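Local coordinates for putative nucleolar GTP-binding protein 1 (PDB 2QU8), which probably binds and hydrolyses GTP as a nucleolar G protein of the NOG1 family, and here holds GDP, at residues P23-H28 / T103-I108; K30-S35 / T198-L203. All coordinates share one frame; numbering follows the deposited sequence.

Contact 1: P23-H28 / T103-I108; sequences PSINPH and TALAHI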
ATOM      1  N   PRO A  23      15.621   7.145   4.859  1.00 48.39           N
ATOM      2  CA  PRO A  23      16.107   7.294   6.233  1.00 47.74           C
ATOM      3  C   PRO A  23      15.928   6.016   7.045  1.00 46.98           C
ATOM      4  O   PRO A  23      14.800   5.636   7.354  1.00 47.41           O
ATOM      5  CB  PRO A  23      15.233   8.417   6.801  1.00 47.76           C
ATOM      6  CG  PRO A  23      13.987   8.369   6.014  1.00 48.11           C
ATOM      7  CD  PRO A  23      14.338   7.847   4.649  1.00 48.42           C
ATOM      8  N   SER A  24      17.037   5.353   7.360  1.00 45.72           N
ATOM      9  CA  SER A  24      17.041   4.190   8.255  1.00 44.31           C
ATOM     10  C   SER A  24      15.910   3.177   8.001  1.00 43.16           C
ATOM     11  O   SER A  24      15.192   2.789   8.926  1.00 43.40           O
ATOM     12  CB  SER A  24      17.046   4.650   9.723  1.00 44.45           C
ATOM     13  N   ILE A  25      15.747   2.772   6.745  1.00 41.68           N
ATOM     14  CA  ILE A  25      14.821   1.700   6.395  1.00 40.38           C
ATOM     15  C   ILE A  25      15.636   0.509   5.901  1.00 39.24           C
ATOM     16  O   ILE A  25      16.508   0.662   5.050  1.00 38.84           O
ATOM     17  CB  ILE A  25      13.818   2.116   5.281  1.00 40.43           C
ATOM     18  CG1 ILE A  25      12.934   3.281   5.733  1.00 40.63           C
ATOM     19  CG2 ILE A  25      12.952   0.909   4.852  1.00 40.81           C
ATOM     20  CD1 ILE A  25      12.006   3.813   4.632  1.00 40.66           C
ATOM     21  N   ASN A  26      15.352  -0.676   6.433  1.00 37.98           N
ATOM     22  CA  ASN A  26      15.928  -1.884   5.869  1.00 36.93           C
ATOM     23  C   ASN A  26      15.167  -2.311   4.605  1.00 36.65           C
ATOM     24  O   ASN A  26      14.000  -2.690   4.685  1.00 36.08           O
ATOM     25  CB  ASN A  26      15.963  -3.013   6.893  1.00 36.67           C
ATOM     26  CG  ASN A  26      16.822  -4.173   6.439  1.00 36.44           C
ATOM     27  OD1 ASN A  26      16.600  -4.748   5.373  1.00 36.89           O
ATOM     28  ND2 ASN A  26      17.820  -4.518   7.240  1.00 35.98           N
ATOM     29  N   PRO A  27      15.834  -2.264   3.437  1.00 36.72           N
ATOM     30  CA  PRO A  27      15.166  -2.535   2.151  1.00 36.61           C
ATOM     31  C   PRO A  27      14.834  -4.015   1.914  1.00 36.43           C
ATOM     32  O   PRO A  27      14.064  -4.333   1.003  1.00 36.95           O
ATOM     33  CB  PRO A  27      16.190  -2.051   1.125  1.00 36.55           C
ATOM     34  CG  PRO A  27      17.502  -2.262   1.796  1.00 37.12           C
ATOM     35  CD  PRO A  27      17.267  -1.964   3.254  1.00 36.67           C
ATOM     36  N   HIS A  28      15.391  -4.898   2.739  1.00 35.86           N
ATOM     37  CA  HIS A  28      15.228  -6.342   2.566  1.00 35.36           C
ATOM     38  C   HIS A  28      14.090  -6.940   3.402  1.00 34.45           C
ATOM     39  O   HIS A  28      13.576  -8.015   3.077  1.00 34.79           O
ATOM     40  CB  HIS A  28      16.545  -7.063   2.881  1.00 36.01           C
ATOM     41  CG  HIS A  28      17.745  -6.468   2.206  1.00 37.36           C
ATOM     42  ND1 HIS A  28      18.100  -6.773   0.910  1.00 39.34           N
ATOM     43  CD2 HIS A  28      18.685  -5.600   2.658  1.00 39.49           C
ATOM     44  CE1 HIS A  28      19.199  -6.112   0.588  1.00 39.99           C
ATOM     45  NE2 HIS A  28      19.576  -5.395   1.632  1.00 39.80           N
ATOM     46  N   THR A 103      11.040   6.974  -5.147  1.00 32.07           N
ATOM     47  CA  THR A 103      11.578   5.881  -5.945  1.00 32.51           C
ATOM     48  C   THR A 103      12.328   4.854  -5.081  1.00 32.37           C
ATOM     49  O   THR A 103      12.173   3.655  -5.286  1.00 32.50           O
ATOM     50  CB  THR A 103      12.468   6.415  -7.088  1.00 32.44           C
ATOM     51  OG1 THR A 103      11.745   7.420  -7.815  1.00 33.08           O
ATOM     52  CG2 THR A 103      12.843   5.299  -8.037  1.00 32.49           C
ATOM     53  N   ALA A 104      13.099   5.325  -4.100  1.00 32.90           N
ATOM     54  CA  ALA A 104      13.818   4.424  -3.180  1.00 33.54           C
ATOM     55  C   ALA A 104      12.869   3.489  -2.415  1.00 34.10           C
ATOM     56  O   ALA A 104      13.166   2.309  -2.234  1.00 33.87           O
ATOM     57  CB  ALA A 104      14.693   5.214  -2.218  1.00 33.36           C
ATOM     58  N   LEU A 105      11.725   4.030  -1.992  1.00 34.92           N
ATOM     59  CA  LEU A 105      10.671   3.262  -1.329  1.00 35.67           C
ATOM     60  C   LEU A 105      10.020   2.229  -2.237  1.00 35.79           C
ATOM     61  O   LEU A 105       9.681   1.128  -1.802  1.00 36.02           O
ATOM     62  CB  LEU A 105       9.601   4.213  -0.794  1.00 36.03           C
ATOM     63  CG  LEU A 105       9.811   4.659   0.649  1.00 37.54           C
ATOM     64  CD1 LEU A 105       9.043   5.926   0.924  1.00 39.05           C
ATOM     65  CD2 LEU A 105       9.389   3.536   1.610  1.00 38.66           C
ATOM     66  N   ALA A 106       9.837   2.604  -3.500  1.00 36.11           N
ATOM     67  CA  ALA A 106       9.266   1.727  -4.516  1.00 35.96           C
ATOM     68  C   ALA A 106      10.154   0.530  -4.854  1.00 35.95           C
ATOM     69  O   ALA A 106       9.695  -0.425  -5.480  1.00 36.59           O
ATOM     70  CB  ALA A 106       8.947   2.524  -5.773  1.00 36.14           C
ATOM     71  N   HIS A 107      11.417   0.577  -4.433  1.00 35.88           N
ATOM     72  CA  HIS A 107      12.365  -0.516  -4.671  1.00 35.31           C
ATOM     73  C   HIS A 107      12.602  -1.421  -3.459  1.00 35.06           C
ATOM     74  O   HIS A 107      13.450  -2.307  -3.508  1.00 35.10           O
ATOM     75  CB  HIS A 107      13.694   0.036  -5.197  1.00 35.21           C
ATOM     76  CG  HIS A 107      13.643   0.444  -6.636  1.00 35.81           C
ATOM     77  ND1 HIS A 107      13.203   1.685  -7.048  1.00 35.91           N
ATOM     78  CD2 HIS A 107      13.962  -0.233  -7.763  1.00 34.96           C
ATOM     79  CE1 HIS A 107      13.258   1.756  -8.365  1.00 35.96           C
ATOM     80  NE2 HIS A 107      13.714   0.605  -8.823  1.00 37.20           N
ATOM     81  N   ILE A 108      11.850  -1.199  -2.380  1.00 34.87           N
ATOM     82  CA  ILE A 108      11.928  -2.028  -1.165  1.00 34.46           C
ATOM     83  C   ILE A 108      11.207  -3.367  -1.388  1.00 33.79           C
ATOM     84  O   ILE A 108      10.419  -3.500  -2.323  1.00 33.80           O
ATOM     85  CB  ILE A 108      11.294  -1.292   0.060  1.00 34.85           C
ATOM     86  CG1 ILE A 108      11.888   0.114   0.244  1.00 35.38           C
ATOM     87  CG2 ILE A 108      11.411  -2.108   1.350  1.00 35.49           C
ATOM     88  CD1 ILE A 108      13.187   0.197   1.008  1.00 36.38           C
TER

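Contact 2: K30-S35 / T198-L203; sequences KTIILS and TACELL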
ATOM      1  N   LYS A  30      10.452  -7.690   4.740  1.00 29.00           N
ATOM      2  CA  LYS A  30       9.088  -7.689   4.213  1.00 28.18           C
ATOM      3  C   LYS A  30       8.339  -6.443   4.700  1.00 27.38           C
ATOM      4  O   LYS A  30       8.305  -6.154   5.899  1.00 27.04           O
ATOM      5  CB  LYS A  30       8.352  -8.961   4.624  1.00 28.36           C
ATOM      6  CG  LYS A  30       8.974 -10.237   4.070  1.00 29.76           C
ATOM      7  CD  LYS A  30       8.173 -11.471   4.467  1.00 33.19           C
ATOM      8  CE  LYS A  30       8.372 -11.836   5.922  1.00 34.68           C
ATOM      9  NZ  LYS A  30       9.805 -12.141   6.231  1.00 37.50           N
ATOM     10  N   THR A  31       7.755  -5.705   3.761  1.00 26.33           N
ATOM     11  CA  THR A  31       7.193  -4.397   4.061  1.00 25.21           C
ATOM     12  C   THR A  31       5.806  -4.190   3.468  1.00 24.73           C
ATOM     13  O   THR A  31       5.556  -4.521   2.306  1.00 24.69           O
ATOM     14  CB  THR A  31       8.124  -3.265   3.520  1.00 25.33           C
ATOM     15  OG1 THR A  31       9.439  -3.411   4.066  1.00 24.78           O
ATOM     16  CG2 THR A  31       7.582  -1.866   3.861  1.00 24.95           C
ATOM     17  N   ILE A  32       4.910  -3.618   4.262  1.00 23.82           N
ATOM     18  CA  ILE A  32       3.708  -3.004   3.705  1.00 23.24           C
ATOM     19  C   ILE A  32       3.969  -1.497   3.523  1.00 22.80           C
ATOM     20  O   ILE A  32       4.311  -0.789   4.470  1.00 23.00           O
ATOM     21  CB  ILE A  32       2.453  -3.268   4.575  1.00 23.37           C
ATOM     22  CG1 ILE A  32       2.183  -4.780   4.689  1.00 23.06           C
ATOM     23  CG2 ILE A  32       1.233  -2.588   3.984  1.00 23.33           C
ATOM     24  CD1 ILE A  32       1.200  -5.118   5.794  1.00 21.07           C
ATOM     25  N   ILE A  33       3.835  -1.027   2.292  1.00 22.45           N
ATOM     26  CA  ILE A  33       4.003   0.389   1.986  1.00 22.53           C
ATOM     27  C   ILE A  33       2.631   1.029   1.944  1.00 22.19           C
ATOM     28  O   ILE A  33       1.826   0.710   1.070  1.00 22.43           O
ATOM     29  CB  ILE A  33       4.727   0.586   0.629  1.00 22.63           C
ATOM     30  CG1 ILE A  33       6.101  -0.092   0.675  1.00 22.96           C
ATOM     31  CG2 ILE A  33       4.830   2.096   0.272  1.00 22.59           C
ATOM     32  CD1 ILE A  33       6.661  -0.478  -0.702  1.00 24.57           C
ATOM     33  N   LEU A  34       2.353   1.915   2.896  1.00 22.60           N
ATOM     34  CA  LEU A  34       1.059   2.585   2.928  1.00 22.75           C
ATOM     35  C   LEU A  34       1.006   3.775   1.982  1.00 22.75           C
ATOM     36  O   LEU A  34       1.939   4.586   1.924  1.00 22.60           O
ATOM     37  CB  LEU A  34       0.685   3.019   4.345  1.00 22.57           C
ATOM     38  CG  LEU A  34       0.266   1.905   5.307  1.00 22.53           C
ATOM     39  CD1 LEU A  34       0.359   2.426   6.736  1.00 22.00           C
ATOM     40  CD2 LEU A  34      -1.143   1.400   4.984  1.00 21.55           C
ATOM     41  N   SER A  35      -0.111   3.878   1.268  1.00 22.72           N
ATOM     42  CA  SER A  35      -0.359   4.978   0.342  1.00 23.29           C
ATOM     43  C   SER A  35      -1.852   5.317   0.332  1.00 23.07           C
ATOM     44  O   SER A  35      -2.682   4.505   0.738  1.00 23.28           O
ATOM     45  CB  SER A  35       0.144   4.596  -1.054  1.00 23.55           C
ATOM     46  OG  SER A  35      -0.069   5.638  -1.994  1.00 25.87           O
ATOM     47  N   THR A 198      -4.081 -10.417   4.134  1.00 36.44           N
ATOM     48  CA  THR A 198      -4.065 -10.489   2.662  1.00 36.76           C
ATOM     49  C   THR A 198      -2.888  -9.741   2.011  1.00 37.00           C
ATOM     50  O   THR A 198      -2.361 -10.192   0.991  1.00 36.80           O
ATOM     51  CB  THR A 198      -5.441 -10.156   1.986  1.00 36.84           C
ATOM     52  OG1 THR A 198      -5.247  -9.241   0.899  1.00 38.05           O
ATOM     53  CG2 THR A 198      -6.416  -9.568   2.960  1.00 36.60           C
ATOM     54  N   ALA A 199      -2.469  -8.621   2.608  1.00 37.52           N
ATOM     55  CA  ALA A 199      -1.251  -7.922   2.171  1.00 37.70           C
ATOM     56  C   ALA A 199      -0.024  -8.836   2.245  1.00 38.04           C
ATOM     57  O   ALA A 199       0.691  -9.011   1.256  1.00 38.25           O
ATOM     58  CB  ALA A 199      -1.028  -6.649   2.987  1.00 37.61           C
ATOM     59  N   CYS A 200       0.200  -9.427   3.412  1.00 38.62           N
ATOM     60  CA  CYS A 200       1.336 -10.320   3.632  1.00 39.47           C
ATOM     61  C   CYS A 200       1.388 -11.471   2.626  1.00 39.83           C
ATOM     62  O   CYS A 200       2.417 -11.684   1.989  1.00 40.06           O
ATOM     63  CB  CYS A 200       1.327 -10.849   5.067  1.00 39.35           C
ATOM     64  SG  CYS A 200       1.595  -9.548   6.299  1.00 40.32           S
ATOM     65  N   GLU A 201       0.275 -12.185   2.471  1.00 40.32           N
ATOM     66  CA  GLU A 201       0.198 -13.300   1.526  1.00 40.93           C
ATOM     67  C   GLU A 201       0.340 -12.893   0.054  1.00 40.78           C
ATOM     68  O   GLU A 201       0.893 -13.656  -0.737  1.00 40.48           O
ATOM     69  CB  GLU A 201      -1.061 -14.147   1.763  1.00 41.25           C
ATOM     70  CG  GLU A 201      -0.783 -15.550   2.368  1.00 43.67           C
ATOM     71  CD  GLU A 201      -0.359 -15.526   3.840  1.00 46.00           C
ATOM     72  OE1 GLU A 201      -1.236 -15.709   4.717  1.00 47.65           O
ATOM     73  OE2 GLU A 201       0.846 -15.329   4.126  1.00 47.01           O
ATOM     74  N   LEU A 202      -0.137 -11.696  -0.310  1.00 40.52           N
ATOM     75  CA  LEU A 202       0.110 -11.155  -1.650  1.00 40.74           C
ATOM     76  C   LEU A 202       1.604 -10.958  -1.885  1.00 40.83           C
ATOM     77  O   LEU A 202       2.100 -11.180  -2.993  1.00 40.16           O
ATOM     78  CB  LEU A 202      -0.619  -9.826  -1.880  1.00 40.70           C
ATOM     79  CG  LEU A 202      -1.793  -9.729  -2.862  1.00 41.70           C
ATOM     80  CD1 LEU A 202      -1.974  -8.270  -3.271  1.00 42.27           C
ATOM     81  CD2 LEU A 202      -1.623 -10.598  -4.114  1.00 41.35           C
ATOM     82  N   LEU A 203       2.306 -10.538  -0.833  1.00 41.17           N
ATOM     83  CA  LEU A 203       3.756 -10.378  -0.870  1.00 42.01           C
ATOM     84  C   LEU A 203       4.434 -11.728  -1.097  1.00 42.52           C
ATOM     85  O   LEU A 203       5.279 -11.861  -1.985  1.00 42.53           O
ATOM     86  CB  LEU A 203       4.267  -9.760   0.440  1.00 41.87           C
ATOM     87  CG  LEU A 203       5.380  -8.699   0.420  1.00 41.66           C
ATOM     88  CD1 LEU A 203       6.112  -8.682   1.754  1.00 40.29           C
ATOM     89  CD2 LEU A 203       6.359  -8.858  -0.732  1.00 40.53           C
TER

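Contact 1: P23-H28 / T103-I108
Ile-108 packs against Pro-27 at the tight end of this contact, where the two CA atoms come within 4.7 Å. Its branches divide the work: CG2 rests 3.5 Å from Pro-27 O, while CD1 lies against the start of the proline ring, 3.6 Å from Pro-27 CA. CG1 stands beside the backbone N of Ile-108 (chi1 -52°), which sets CG2 anti to it, and the longer arm bends at chi2 (-84°); both methyl groups thus come round to the proline. The same CD1 also touches Ile-25 CG2 at 3.9 Å, the two side chains crossing at about a right angle. Three residues before Ile-108, Leu-105 receives the other arm of Ile-25, CD1 lying 4.0 Å from Leu-105 CD2, again at roughly a right angle. Leu-105 and Ile-25 both reach on to Ile-81 of strand 76-82, which extends this apolar patch into the sheet. Backbone hydrogen bonds between Pro-27 and Asn-109 tie the two segments together just beyond Ile-108.

The outer side is looser and polar. Asn-26 and His-28 start their side chains away from 103-108; Asn-26 OD1 accepts from His-28 N at 2.9 Å, an Asx turn within the loop itself. On the other segment, exposed His-107 folds back over the preceding turn, and ND1 donates to Thr-103 O at 2.8 Å in a nearly straight bond (174°), the carbonyl oxygen lying close to the ring plane. That bond fixes the rotation of the imidazole. The arrangement is that of a G domain in which the lead-in to the strand before the probable P-loop packs on the helix that follows the DTPG (G3) sequence and on the residues after it.

Contact 2: K30-S35 / T198-L203
The flat group that Leu-203 meets is the peptide joining Lys-30 to Thr-31: Leu-203 CD1 sits above one face of it, displaced past the nitrogen edge, 3.9 Å from Thr-31 N. A ring comes in from outside the two segments, since Lys-30 makes a cation-pi contact with Tyr-78 on the adjoining strand 76-82, and Cys-200 touches that tyrosine as well. Lys-30 meets the helix with the root of its chain, its CB 3.7 Å from the same Leu-203 methyl; bends at chi3 and chi4 then carry the amine away from the leucine. Deeper along the strand, Ile-32 takes over. Its CG1 stands beside the backbone N (chi1 -60°) and the arm runs on extended, bringing CD1 to 3.9 Å from Ala-199 CB, with Cys-200 SG at a wider 4.5 Å. With only a methyl at Ala-199 facing Ile-32, the segment axes approach to 9.1 Å and their directions differ by 122°. Thr-31 points from the far face of the strand, where its OG1 is held by Lys-29 O and Gln-79 NE2. The contact is thus almost wholly apolar and buried. It is the packing of a C-terminal helix across the first, central strand of a Ras-like G domain, the strand that leads into the probable P-loop beside GDP.

In the fold
Contact 2 is on the first strand of the G domain and contact 1 on the loop leading into it; the groups packed on them lie on opposite faces of the sheet. Contact 2 is core, with helix 192-222 lying across strand 30-35; contact 1 is partly buried, joining the lead-in to that strand with the end of helix 96-106, and its outer side carries exposed polar residues. Apolar contacts dominate each. In contact 1 a proline carbonyl and an Asx turn mark the loop setting, whereas contact 2 joins regular elements. They meet through the strand: Ile-108 CG2 packs 3.6 Å from Thr-31 OG1, and Leu-105 O lies 3.6 Å from Ile-33 CD1.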